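Side-chain contacts in laccase (Uncultured bacterium, PDB 4F7K), which probably couples the oxidation of phenolic substrates to the four-electron reduction of dioxygen to water, as expected of a multicopper oxidase: residues H104-S107 against A112-L115; E43-R48 against G117-E122; V36-Q41 against D130-I135; D212-V217 against G357-E362; H60-R65 against A228-A233. One frame throughout, in Å; residues are numbered along the deposited sequence.

Interaction 1. Residues H104-S107 against A112-L115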
# COMPACT_ATOMS: atom_id res chain seq x y z
N HIS A 104 9.60 8.57 3.25
CA HIS A 104 10.37 7.45 3.81
C HIS A 104 10.14 7.25 5.31
O HIS A 104 10.37 6.15 5.82
CB HIS A 104 11.87 7.69 3.59
CG HIS A 104 12.48 8.59 4.61
ND1 HIS A 104 12.24 9.96 4.64
CD2 HIS A 104 13.26 8.31 5.69
CE1 HIS A 104 12.88 10.49 5.67
NE2 HIS A 104 13.52 9.51 6.31
N ASN A 105 9.75 8.31 6.01
CA ASN A 105 9.59 8.25 7.45
C ASN A 105 8.12 8.24 7.92
O ASN A 105 7.83 8.43 9.11
CB ASN A 105 10.35 9.40 8.13
CG ASN A 105 9.86 10.76 7.71
OD1 ASN A 105 8.92 10.89 6.90
ND2 ASN A 105 10.50 11.79 8.24
N ARG A 106 7.21 7.98 6.99
CA ARG A 106 5.77 8.06 7.28
C ARG A 106 5.27 7.20 8.47
O ARG A 106 4.31 7.59 9.21
CB ARG A 106 4.94 7.81 6.02
CG ARG A 106 3.50 8.22 6.22
CD ARG A 106 2.64 8.20 4.97
NE ARG A 106 1.24 8.42 5.37
CZ ARG A 106 0.36 7.42 5.48
NH1 ARG A 106 0.73 6.18 5.15
NH2 ARG A 106 -0.89 7.66 5.90
N SER A 107 5.95 6.09 8.72
CA SER A 107 5.53 5.14 9.75
C SER A 107 5.86 5.60 11.13
O SER A 107 5.32 5.08 12.10
CB SER A 107 6.17 3.77 9.53
OG SER A 107 5.56 3.16 8.43
N ALA A 112 4.17 13.57 8.72
CA ALA A 112 4.15 12.99 7.37
C ALA A 112 2.83 12.26 7.05
O ALA A 112 2.69 11.57 6.00
CB ALA A 112 5.35 12.06 7.20
N LYS A 113 1.85 12.38 7.95
CA LYS A 113 0.60 11.61 7.77
C LYS A 113 0.02 11.71 6.33
O LYS A 113 -0.37 10.70 5.73
CB LYS A 113 -0.43 12.10 8.79
CG LYS A 113 -1.81 11.54 8.60
CD LYS A 113 -1.92 10.14 9.10
CE LYS A 113 -3.31 10.00 9.78
NZ LYS A 113 -3.75 8.58 9.99
N GLY A 114 0.01 12.92 5.78
CA GLY A 114 -0.62 13.15 4.48
C GLY A 114 0.25 12.90 3.27
O GLY A 114 -0.20 13.06 2.12
N LEU A 115 1.50 12.52 3.51
CA LEU A 115 2.53 12.49 2.46
C LEU A 115 2.52 11.11 1.81
O LEU A 115 3.39 10.31 2.04
CB LEU A 115 3.93 12.80 3.02
CG LEU A 115 4.24 14.26 3.40
CD1 LEU A 115 5.60 14.40 4.04
CD2 LEU A 115 4.16 15.16 2.17

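Interaction 2. Residues E43-R48 against G117-E122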
# COMPACT_ATOMS: atom_id res chain seq x y z
N GLU A 43 7.54 1.03 -18.79
CA GLU A 43 7.84 2.44 -19.04
C GLU A 43 8.54 3.13 -17.87
O GLU A 43 8.59 2.63 -16.75
CB GLU A 43 6.57 3.22 -19.34
CG GLU A 43 5.82 2.88 -20.63
CD GLU A 43 4.61 3.82 -20.84
OE1 GLU A 43 4.02 4.36 -19.84
OE2 GLU A 43 4.24 4.01 -22.03
N VAL A 44 9.08 4.30 -18.16
CA VAL A 44 9.86 5.05 -17.21
C VAL A 44 8.99 6.06 -16.49
O VAL A 44 8.25 6.80 -17.13
CB VAL A 44 11.04 5.79 -17.89
CG1 VAL A 44 12.01 6.32 -16.85
CG2 VAL A 44 11.76 4.86 -18.82
N PHE A 45 9.06 6.05 -15.16
CA PHE A 45 8.57 7.14 -14.32
C PHE A 45 9.73 8.09 -14.12
O PHE A 45 10.79 7.69 -13.63
CB PHE A 45 8.21 6.63 -12.92
CG PHE A 45 6.86 6.00 -12.81
CD1 PHE A 45 5.73 6.77 -12.50
CD2 PHE A 45 6.71 4.61 -12.96
CE1 PHE A 45 4.47 6.16 -12.36
CE2 PHE A 45 5.45 3.99 -12.82
CZ PHE A 45 4.33 4.78 -12.53
N ASP A 46 9.54 9.34 -14.52
CA ASP A 46 10.53 10.37 -14.28
C ASP A 46 9.88 11.42 -13.36
O ASP A 46 8.98 12.14 -13.79
CB ASP A 46 10.98 10.97 -15.62
CG ASP A 46 11.78 9.98 -16.49
OD1 ASP A 46 12.79 9.44 -16.00
OD2 ASP A 46 11.41 9.74 -17.66
N ILE A 47 10.33 11.49 -12.11
CA ILE A 47 9.68 12.29 -11.06
C ILE A 47 10.67 13.28 -10.43
O ILE A 47 11.72 12.88 -9.94
CB ILE A 47 9.07 11.33 -10.00
CG1 ILE A 47 7.93 10.54 -10.65
CG2 ILE A 47 8.57 12.08 -8.74
CD1 ILE A 47 7.70 9.09 -10.08
N ARG A 48 10.35 14.57 -10.50
CA ARG A 48 11.16 15.57 -9.81
C ARG A 48 10.53 15.89 -8.43
O ARG A 48 9.57 16.65 -8.34
CB ARG A 48 11.40 16.82 -10.68
CG ARG A 48 12.39 17.86 -10.08
CD ARG A 48 12.55 19.12 -10.97
NE ARG A 48 12.86 20.33 -10.19
CZ ARG A 48 13.35 21.48 -10.68
NH1 ARG A 48 13.64 21.62 -11.98
NH2 ARG A 48 13.57 22.51 -9.86
N GLY A 117 0.46 8.81 -1.75
CA GLY A 117 -0.50 8.68 -2.82
C GLY A 117 -0.30 7.36 -3.57
O GLY A 117 0.62 6.57 -3.25
N PRO A 118 -1.15 7.11 -4.56
CA PRO A 118 -1.15 5.89 -5.31
C PRO A 118 -0.28 5.96 -6.56
O PRO A 118 -0.13 7.03 -7.20
CB PRO A 118 -2.62 5.72 -5.68
CG PRO A 118 -3.10 7.14 -5.83
CD PRO A 118 -2.31 7.97 -4.89
N LEU A 119 0.30 4.82 -6.88
CA LEU A 119 1.10 4.65 -8.08
C LEU A 119 0.55 3.44 -8.83
O LEU A 119 0.62 2.32 -8.35
CB LEU A 119 2.59 4.45 -7.71
CG LEU A 119 3.59 4.42 -8.89
CD1 LEU A 119 4.94 4.94 -8.47
CD2 LEU A 119 3.74 3.03 -9.52
N ILE A 120 -0.01 3.70 -10.02
CA ILE A 120 -0.61 2.69 -10.85
C ILE A 120 0.28 2.37 -12.06
O ILE A 120 0.61 3.25 -12.87
CB ILE A 120 -2.04 3.08 -11.28
CG1 ILE A 120 -2.91 3.48 -10.06
CG2 ILE A 120 -2.70 1.93 -12.02
CD1 ILE A 120 -3.07 2.38 -8.99
N VAL A 121 0.71 1.12 -12.15
CA VAL A 121 1.40 0.61 -13.34
C VAL A 121 0.41 -0.22 -14.17
O VAL A 121 -0.06 -1.24 -13.71
CB VAL A 121 2.61 -0.25 -12.99
CG1 VAL A 121 3.40 -0.59 -14.27
CG2 VAL A 121 3.52 0.45 -11.99
N GLU A 122 0.09 0.25 -15.37
CA GLU A 122 -0.98 -0.32 -16.18
C GLU A 122 -0.54 -1.58 -16.92
O GLU A 122 0.62 -1.67 -17.32
CB GLU A 122 -1.41 0.69 -17.23
CG GLU A 122 -1.87 2.03 -16.68
CD GLU A 122 -2.19 2.96 -17.82
OE1 GLU A 122 -2.52 2.43 -18.92
OE2 GLU A 122 -2.10 4.19 -17.65

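Interaction 3. Residues V36-Q41 against D130-I135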
# COMPACT_ATOMS: atom_id res chain seq x y z
N VAL A 36 -2.36 10.66 -8.41
CA VAL A 36 -2.19 9.32 -8.97
C VAL A 36 -1.09 9.36 -10.02
O VAL A 36 -1.24 10.02 -11.04
CB VAL A 36 -3.50 8.83 -9.74
CG1 VAL A 36 -3.39 7.38 -10.16
CG2 VAL A 36 -4.75 9.02 -8.91
N LEU A 37 0.02 8.68 -9.78
CA LEU A 37 1.07 8.52 -10.77
C LEU A 37 0.80 7.25 -11.59
O LEU A 37 0.57 6.19 -11.02
CB LEU A 37 2.44 8.45 -10.07
CG LEU A 37 2.68 9.66 -9.14
CD1 LEU A 37 3.94 9.44 -8.36
CD2 LEU A 37 2.73 11.00 -9.90
N ARG A 38 0.80 7.40 -12.91
CA ARG A 38 0.43 6.35 -13.84
C ARG A 38 1.52 6.16 -14.88
O ARG A 38 2.10 7.13 -15.35
CB ARG A 38 -0.86 6.74 -14.57
CG ARG A 38 -2.06 5.94 -14.13
CD ARG A 38 -3.36 6.78 -13.85
NE ARG A 38 -4.50 5.91 -13.49
CZ ARG A 38 -4.82 4.77 -14.13
NH1 ARG A 38 -4.10 4.35 -15.18
NH2 ARG A 38 -5.86 4.04 -13.75
N ALA A 39 1.80 4.89 -15.22
CA ALA A 39 2.65 4.54 -16.37
C ALA A 39 2.33 3.12 -16.81
O ALA A 39 1.92 2.32 -16.00
CB ALA A 39 4.11 4.66 -15.98
N ARG A 40 2.52 2.80 -18.08
CA ARG A 40 2.34 1.42 -18.53
C ARG A 40 3.52 0.56 -18.04
O ARG A 40 4.64 1.06 -17.87
CB ARG A 40 2.22 1.34 -20.08
CG ARG A 40 1.14 2.24 -20.65
CD ARG A 40 0.94 2.07 -22.15
NE ARG A 40 -0.20 1.22 -22.45
N GLN A 41 3.26 -0.70 -17.75
CA GLN A 41 4.34 -1.64 -17.45
C GLN A 41 5.48 -1.50 -18.48
O GLN A 41 5.23 -1.45 -19.69
CB GLN A 41 3.78 -3.07 -17.51
CG GLN A 41 4.67 -4.12 -16.93
CD GLN A 41 4.04 -5.52 -16.96
OE1 GLN A 41 2.89 -5.71 -17.36
NE2 GLN A 41 4.80 -6.50 -16.51
N ASP A 130 -15.69 -1.00 -16.63
CA ASP A 130 -16.27 0.33 -16.85
C ASP A 130 -15.62 1.46 -16.03
O ASP A 130 -15.50 2.57 -16.51
CB ASP A 130 -17.78 0.31 -16.61
CG ASP A 130 -18.48 -0.63 -17.53
OD1 ASP A 130 -18.27 -0.52 -18.76
OD2 ASP A 130 -19.25 -1.48 -17.04
N HIS A 131 -15.21 1.16 -14.80
CA HIS A 131 -14.55 2.16 -13.95
C HIS A 131 -13.44 1.52 -13.16
O HIS A 131 -13.57 0.40 -12.66
CB HIS A 131 -15.54 2.80 -12.97
CG HIS A 131 -16.66 3.53 -13.63
ND1 HIS A 131 -17.88 2.95 -13.88
CD2 HIS A 131 -16.75 4.80 -14.09
CE1 HIS A 131 -18.68 3.83 -14.46
NE2 HIS A 131 -18.01 4.96 -14.61
N ASP A 132 -12.34 2.25 -13.04
CA ASP A 132 -11.15 1.81 -12.36
C ASP A 132 -10.91 2.82 -11.24
O ASP A 132 -10.41 3.92 -11.49
CB ASP A 132 -9.99 1.77 -13.37
CG ASP A 132 -8.69 1.25 -12.77
OD1 ASP A 132 -8.50 1.28 -11.51
OD2 ASP A 132 -7.83 0.84 -13.58
N LEU A 133 -11.27 2.43 -10.01
CA LEU A 133 -11.25 3.32 -8.84
C LEU A 133 -10.23 2.88 -7.81
O LEU A 133 -9.99 1.68 -7.63
CB LEU A 133 -12.64 3.41 -8.18
CG LEU A 133 -13.81 3.62 -9.16
CD1 LEU A 133 -15.19 3.31 -8.56
CD2 LEU A 133 -13.78 5.02 -9.81
N ILE A 134 -9.61 3.87 -7.15
CA ILE A 134 -8.61 3.61 -6.13
C ILE A 134 -9.23 3.92 -4.77
O ILE A 134 -9.81 4.98 -4.60
CB ILE A 134 -7.36 4.49 -6.38
CG1 ILE A 134 -6.62 4.01 -7.65
CG2 ILE A 134 -6.45 4.55 -5.15
CD1 ILE A 134 -5.72 5.08 -8.28
N ILE A 135 -9.08 3.00 -3.82
CA ILE A 135 -9.71 3.14 -2.52
C ILE A 135 -8.63 3.11 -1.46
O ILE A 135 -8.10 2.03 -1.12
CB ILE A 135 -10.69 1.96 -2.19
CG1 ILE A 135 -11.45 1.48 -3.44
CG2 ILE A 135 -11.59 2.32 -1.00
CD1 ILE A 135 -12.29 2.49 -4.08
O HOH W 1 -6.93 3.43 -11.34
O HOH W 2 -5.37 2.08 -15.38

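Interaction 4. Residues D212-V217 against G357-E362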
# COMPACT_ATOMS: atom_id res chain seq x y z
N ASP A 212 -1.05 -6.87 -3.29
CA ASP A 212 0.22 -6.14 -3.31
C ASP A 212 0.79 -5.96 -4.73
O ASP A 212 1.99 -6.10 -4.97
CB ASP A 212 1.22 -6.79 -2.37
CG ASP A 212 0.79 -6.72 -0.90
OD1 ASP A 212 -0.27 -6.12 -0.60
OD2 ASP A 212 1.51 -7.25 -0.03
N GLY A 213 -0.08 -5.66 -5.68
CA GLY A 213 0.37 -5.43 -7.05
C GLY A 213 0.64 -6.71 -7.82
O GLY A 213 1.01 -6.64 -8.98
N MET A 214 0.45 -7.86 -7.19
CA MET A 214 0.75 -9.16 -7.83
C MET A 214 -0.48 -10.01 -8.06
O MET A 214 -1.10 -10.47 -7.10
CB MET A 214 1.78 -9.98 -7.04
CG MET A 214 3.13 -9.32 -6.94
SD MET A 214 3.97 -9.28 -8.53
CE MET A 214 5.11 -7.93 -8.22
N PRO A 215 -0.84 -10.22 -9.34
CA PRO A 215 -1.97 -11.05 -9.77
C PRO A 215 -1.90 -12.47 -9.20
O PRO A 215 -0.83 -13.06 -9.13
CB PRO A 215 -1.80 -11.11 -11.30
CG PRO A 215 -1.03 -9.88 -11.62
CD PRO A 215 -0.08 -9.70 -10.48
N ILE A 216 -3.06 -12.99 -8.78
CA ILE A 216 -3.16 -14.34 -8.28
C ILE A 216 -3.73 -15.22 -9.39
O ILE A 216 -4.57 -14.76 -10.19
CB ILE A 216 -4.01 -14.45 -7.00
CG1 ILE A 216 -5.48 -14.11 -7.25
CG2 ILE A 216 -3.42 -13.58 -5.87
CD1 ILE A 216 -6.32 -14.06 -5.95
N VAL A 217 -3.28 -16.47 -9.42
CA VAL A 217 -3.68 -17.42 -10.46
C VAL A 217 -5.19 -17.63 -10.50
O VAL A 217 -5.81 -17.48 -11.57
CB VAL A 217 -2.87 -18.74 -10.38
CG1 VAL A 217 -3.48 -19.82 -11.28
CG2 VAL A 217 -1.41 -18.48 -10.77
N GLY A 357 12.42 -3.58 -2.34
CA GLY A 357 13.00 -4.00 -3.59
C GLY A 357 12.65 -5.40 -4.07
O GLY A 357 13.02 -5.76 -5.13
N HIS A 358 11.88 -6.14 -3.28
CA HIS A 358 11.53 -7.52 -3.52
C HIS A 358 10.11 -7.76 -3.05
O HIS A 358 9.61 -7.06 -2.14
CB HIS A 358 12.45 -8.42 -2.69
CG HIS A 358 13.87 -8.32 -3.10
ND1 HIS A 358 14.67 -7.24 -2.75
CD2 HIS A 358 14.62 -9.10 -3.93
CE1 HIS A 358 15.86 -7.40 -3.31
NE2 HIS A 358 15.86 -8.53 -4.02
N HIS A 359 9.44 -8.72 -3.71
CA HIS A 359 8.26 -9.37 -3.16
C HIS A 359 8.68 -10.72 -2.57
O HIS A 359 9.74 -11.23 -2.87
CB HIS A 359 7.19 -9.57 -4.24
CG HIS A 359 6.30 -8.37 -4.43
ND1 HIS A 359 6.75 -7.18 -4.97
CD2 HIS A 359 4.98 -8.20 -4.19
CE1 HIS A 359 5.75 -6.32 -5.02
NE2 HIS A 359 4.66 -6.91 -4.56
N PHE A 360 7.84 -11.27 -1.70
CA PHE A 360 8.15 -12.53 -1.03
C PHE A 360 6.87 -13.33 -0.80
O PHE A 360 5.77 -12.75 -0.74
CB PHE A 360 8.81 -12.26 0.33
CG PHE A 360 7.99 -11.38 1.24
CD1 PHE A 360 6.95 -11.91 1.98
CD2 PHE A 360 8.26 -10.01 1.33
CE1 PHE A 360 6.18 -11.09 2.83
CE2 PHE A 360 7.49 -9.19 2.16
CZ PHE A 360 6.45 -9.74 2.92
N PHE A 361 7.03 -14.65 -0.64
CA PHE A 361 5.92 -15.52 -0.27
C PHE A 361 5.71 -15.65 1.25
O PHE A 361 6.67 -15.90 1.99
CB PHE A 361 6.12 -16.93 -0.83
CG PHE A 361 6.11 -17.00 -2.34
CD1 PHE A 361 4.90 -17.11 -3.04
CD2 PHE A 361 7.30 -17.03 -3.05
CE1 PHE A 361 4.89 -17.21 -4.43
CE2 PHE A 361 7.30 -17.12 -4.45
CZ PHE A 361 6.10 -17.21 -5.14
N GLU A 362 4.47 -15.51 1.71
CA GLU A 362 4.14 -15.97 3.06
C GLU A 362 4.02 -17.51 3.00
O GLU A 362 3.63 -18.07 1.97
CB GLU A 362 2.86 -15.32 3.61
CG GLU A 362 2.84 -13.74 3.67
CD GLU A 362 1.46 -13.16 3.96
OE1 GLU A 362 0.46 -13.79 3.60
OE2 GLU A 362 1.35 -12.03 4.51

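Interaction 5. Residues H60-R65 against A228-A233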
# COMPACT_ATOMS: atom_id res chain seq x y z
N HIS A 60 9.62 6.88 -0.81
CA HIS A 60 9.71 5.44 -1.06
C HIS A 60 8.58 5.02 -2.01
O HIS A 60 7.44 5.43 -1.84
CB HIS A 60 9.68 4.64 0.24
CG HIS A 60 9.70 3.16 0.04
ND1 HIS A 60 10.66 2.53 -0.74
CD2 HIS A 60 8.90 2.17 0.51
CE1 HIS A 60 10.43 1.23 -0.76
NE2 HIS A 60 9.38 0.98 0.00
N TRP A 61 8.91 4.25 -3.02
CA TRP A 61 7.95 3.73 -3.97
C TRP A 61 7.66 2.31 -3.49
O TRP A 61 8.44 1.39 -3.73
CB TRP A 61 8.50 3.82 -5.42
CG TRP A 61 9.22 5.11 -5.60
CD1 TRP A 61 10.54 5.35 -5.36
CD2 TRP A 61 8.63 6.38 -5.93
NE1 TRP A 61 10.82 6.68 -5.56
CE2 TRP A 61 9.67 7.34 -5.91
CE3 TRP A 61 7.33 6.79 -6.29
CZ2 TRP A 61 9.45 8.70 -6.18
CZ3 TRP A 61 7.12 8.14 -6.60
CH2 TRP A 61 8.17 9.08 -6.53
N HIS A 62 6.53 2.16 -2.82
CA HIS A 62 6.20 0.98 -2.01
C HIS A 62 5.77 -0.24 -2.84
O HIS A 62 4.70 -0.23 -3.44
CB HIS A 62 5.11 1.36 -0.97
CG HIS A 62 4.97 0.36 0.14
ND1 HIS A 62 5.27 0.66 1.44
CD2 HIS A 62 4.62 -0.95 0.12
CE1 HIS A 62 5.10 -0.42 2.20
NE2 HIS A 62 4.68 -1.41 1.42
N GLY A 63 6.62 -1.26 -2.90
CA GLY A 63 6.40 -2.43 -3.79
C GLY A 63 7.09 -2.42 -5.15
O GLY A 63 6.99 -3.39 -5.95
N LEU A 64 7.79 -1.35 -5.46
CA LEU A 64 8.45 -1.26 -6.75
C LEU A 64 9.73 -2.08 -6.69
O LEU A 64 10.60 -1.83 -5.87
CB LEU A 64 8.72 0.20 -7.13
CG LEU A 64 7.64 1.04 -7.86
CD1 LEU A 64 7.21 0.40 -9.18
CD2 LEU A 64 6.41 1.33 -7.01
N ARG A 65 9.82 -3.08 -7.56
CA ARG A 65 11.02 -3.87 -7.74
C ARG A 65 11.90 -3.12 -8.72
O ARG A 65 11.97 -3.49 -9.90
CB ARG A 65 10.66 -5.23 -8.36
CG ARG A 65 9.80 -6.16 -7.51
CD ARG A 65 9.00 -7.07 -8.44
NE ARG A 65 9.53 -8.40 -8.47
CZ ARG A 65 9.24 -9.33 -9.39
NH1 ARG A 65 8.41 -9.09 -10.41
NH2 ARG A 65 9.82 -10.50 -9.28
N ALA A 228 -3.60 -5.44 6.16
CA ALA A 228 -2.69 -4.83 7.12
C ALA A 228 -2.11 -3.53 6.53
O ALA A 228 -2.28 -3.27 5.34
CB ALA A 228 -1.58 -5.81 7.53
N PRO A 229 -1.42 -2.73 7.37
CA PRO A 229 -0.86 -1.47 6.88
C PRO A 229 -0.05 -1.65 5.59
O PRO A 229 0.74 -2.57 5.54
CB PRO A 229 0.09 -1.03 8.04
CG PRO A 229 -0.51 -1.65 9.25
CD PRO A 229 -1.24 -2.91 8.82
N ALA A 230 -0.28 -0.80 4.58
CA ALA A 230 0.51 -0.75 3.32
C ALA A 230 0.16 -1.84 2.31
O ALA A 230 0.66 -1.83 1.20
CB ALA A 230 2.03 -0.73 3.60
N GLN A 231 -0.68 -2.78 2.70
CA GLN A 231 -1.16 -3.88 1.83
C GLN A 231 -2.24 -3.40 0.86
O GLN A 231 -3.00 -2.45 1.15
CB GLN A 231 -1.69 -5.05 2.68
CG GLN A 231 -0.58 -5.85 3.39
CD GLN A 231 -1.08 -7.15 4.03
OE1 GLN A 231 -2.25 -7.25 4.38
NE2 GLN A 231 -0.20 -8.15 4.18
N ARG A 232 -2.27 -4.05 -0.29
CA ARG A 232 -3.23 -3.74 -1.34
C ARG A 232 -3.98 -5.00 -1.74
O ARG A 232 -3.43 -6.13 -1.66
CB ARG A 232 -2.50 -3.21 -2.58
CG ARG A 232 -2.16 -1.76 -2.53
CD ARG A 232 -0.75 -1.50 -2.02
NE ARG A 232 0.23 -2.02 -2.96
CZ ARG A 232 1.29 -2.73 -2.61
NH1 ARG A 232 1.55 -2.97 -1.33
NH2 ARG A 232 2.12 -3.19 -3.55
N ALA A 233 -5.23 -4.82 -2.18
CA ALA A 233 -5.91 -5.89 -2.87
C ALA A 233 -6.67 -5.29 -4.04
O ALA A 233 -7.31 -4.27 -3.87
CB ALA A 233 -6.84 -6.67 -1.96

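Interaction 1. Residues H104-S107 against A112-L115
Arg106 reaches across a loop to the backbone of Ala112 and Lys113, and its side chain carries most of the contact. Arg106 CA lies 5.2 Å from Ala112 CA, and from CB the side chain runs alongside the facing backbone before its end closes on it. CG stands anti to the backbone N (chi1 -166°), and the chain then runs extended to NE, long enough to pass Ala112 and arrive at the next carbonyl. On the way CG rests 3.5 Å from Ala112 O, an atom already taken by Leu115 N in a backbone bond. CD touches two carbonyl oxygens, Ala112 O and Leu115 O, the latter 3.7 Å off. The guanidinium then grips Lys113 O side-on, using two nitrogens on one acceptor. NE gives the shorter bond, 2.8 Å to Lys113 O, from above the carbonyl plane; Arg106 NH2 bonds Lys113 O at 3.1 Å, within that plane. The oxygen itself sits at the edge of the guanidinium, near its plane. The remaining nitrogen, NH1, bonds Val191 O beyond strand 183-190. Beside the arginine, Asn105 OD1 is held by Ser103 OG and touches Ala112 CB at 3.8 Å. A leucine in place of Arg106 would probably leave Lys113 O and Val191 O without these donors and free the loop to shift. Lys113 NZ turns to Asp139 O, with its cation against Trp140. The buried Arg106 guanidinium thus ties two carbonyls, Lys113 O and Val191 O, together, so the loop between strands 97-103 and 116-122 is fastened both to itself and to the neighbouring domain by charge-assisted bonds.

Interaction 2. Residues E43-R48 against G117-E122
Phe45 and Leu119 point at each other from opposite sheets of a beta sandwich, as in the cupredoxin-like domains of multicopper oxidases. Strand 44-48 belongs to one sheet and strand 117-122 to the other; their axes pass 10.5 Å apart and run nearly antiparallel, at 152°. The gap is bridged by side chains, with Phe45 as the main filler. Its CG is anti to the carbonyl carbon (chi1 -82°), which sends the ring out of its own sheet toward the facing strand. Leu119 meets that ring with both branches. CD1 lies over one face, displaced toward the rim, 4.3 Å from the centroid of the Phe45 ring and close to its normal, a CH-pi contact. CD2 comes to the far end of the ring instead, 3.5 Å from Phe45 CZ, so both branches stay on one side of the ring, CD1 over the face and CD2 above and just outside the CZ end. Val121 approaches at a slant: its CG2 sits at the ring edge, 4.1 Å from Phe45 CE2. Between these two residues the backbone adds Ile120 O, also at the edge near the ring plane, 4.0 Å from Phe45 CZ. Further around the ring are Phe91, whose ring meets it at a shallow angle, and Leu37 and Ala39 of strand 37-40. No hydrogen bond links the two segments. All that joins them is dispersion and the weak polarity of methyl hydrogens over an aromatic face, so the sheets are held here by shape and by the exclusion of water, with no directional bond to fix their spacing.

Interaction 3. Residues V36-Q41 against D130-I135
Val36 and Ile134 make the apolar, closely packed half of this contact, meeting tip to tip with Val36 CG1 3.8 Å from Ile134 CD1. The other valine branch, CG2, stands 4.1 Å from the same CD1, so the end of the isoleucine touches both. Pro118 and Ile120 of the strand beside Val36 extend this apolar patch. The other half is wetter and looser. Arg38, its chain bent at chi2 (134°), presents the edge of its guanidinium to Asp132, but the salt bridge is long: Arg38 NH2 to Asp132 OD2 measures 3.8 Å, with the two planes 73° apart. Two waters fill in. One accepts from Arg38 NH2 at 2.7 Å and gives a weak bond to Asp132 OD1; the second accepts from Arg38 NH2 at 2.6 Å and donates to Asp132 OD2 at 3.3 Å. Both charges have closer mates beyond the pair, Glu122 for Arg38 and Arg187 for Asp132, which probably makes their direct attraction the lesser part of each network. An apolar contact beside a hydrated ion pair forms part of the seam between the edge strand 37-40 of the first cupredoxin-type domain and strand 131-140 of the second, in the multidomain fold of multicopper oxidases.

Interaction 4. Residues D212-V217 against G357-E362
His359 meets Asp212 and Met214 at a buried junction of the second and third cupredoxin-like domains, directly after the histidine-rich His-Leu-His-Gly-His sequence that marks multicopper oxidases. One hydrogen bond crosses the contact: His359 NE2 donates to Asp212 O at 2.8 Å with an N-H...O angle of 158°. The oxygen lies near the ring plane, and the nitrogen lies in the carbonyl plane, so both groups are well turned for it. The Asp212 carboxylate faces other partners, taking the backbone N of Arg232 and of Asp374 and a salt bridge from Arg373, which should hold the carbonyl in position. The remaining interactions are apolar and come from Met214. Bent at chi2 (-69°), its chain folds over the imidazole; CG passes 3.5 Å from His359 CD2, and the terminal methyl settles over the middle of one ring face as a CH-pi contact. A serine in place of His359 would probably leave Asp212 O without its donor across the junction and open a gap beneath the Met214 methyl. Sulfur stays farther off, SD 4.7 Å above the His359 ring centroid, while CE lies 3.7 Å from that centroid and only 11° off the ring normal.

Interaction 5. Residues H60-R65 against A228-A233
Two type II beta turns, Trp61 to Leu64 and Ala228 to Gln231, face each other with His62 and Ala230 nearest, 8.0 Å from CA to CA. The first turn, with the strand residue before it, carries the His-Trp-His-Gly sequence, which in multicopper oxidases supplies ligands to the trinuclear copper cluster; His60 and His62 are probably such ligands by family. The CG of His62 is anti to the backbone N (chi1 -164°), which swings the imidazole toward the second turn. There Ala230 CB presses on it obliquely, 3.4 Å from His62 CE1. Arg232 slants across the same histidine, ring and guanidinium planes 74° apart, and its NH1 is 4.0 Å from His62 CD2. His62 O lies over a face of the guanidinium, 3.9 Å from Arg232 NH2, in no hydrogen bond with it. The arginine is bent at chi2 and chi3 and fixed by other partners, Thr98 O at NE and Asp374 at NH2; His62 NE2 is hydrogen-bonded with Thr375 OG1, next to Asp374. Gly63 leaves room for the guanidinium, its CA 4.4 Å from Arg232 NH2, where a beta carbon would collide. Reaching back to the turn just before it, Arg232 NH1 donates to Ala230 O at 2.9 Å, in the carbonyl plane.

How the interactions relate
Interaction 5 lies nearest the middle of the chain, its centre about 3 Å from the chain's centre, and holds the histidines likely to belong to the copper site. Interaction 4 adjoins it, centres about 10 Å apart: Asp212 OD1 takes the backbone N of Arg232 at 2.9 Å, joining second-domain segments that face the third domain (Asp212) and the first (Arg232). Interactions 2 and 3 share a sheet, where Ile120 N reaches Leu37 O at 2.7 Å. The Trp61 ring links both to interaction 5, touching Ile47, Leu119 and Leu37. Interaction 1 closes the loop just ahead of strand 116-122, about 14 Å from interaction 5, centre to centre.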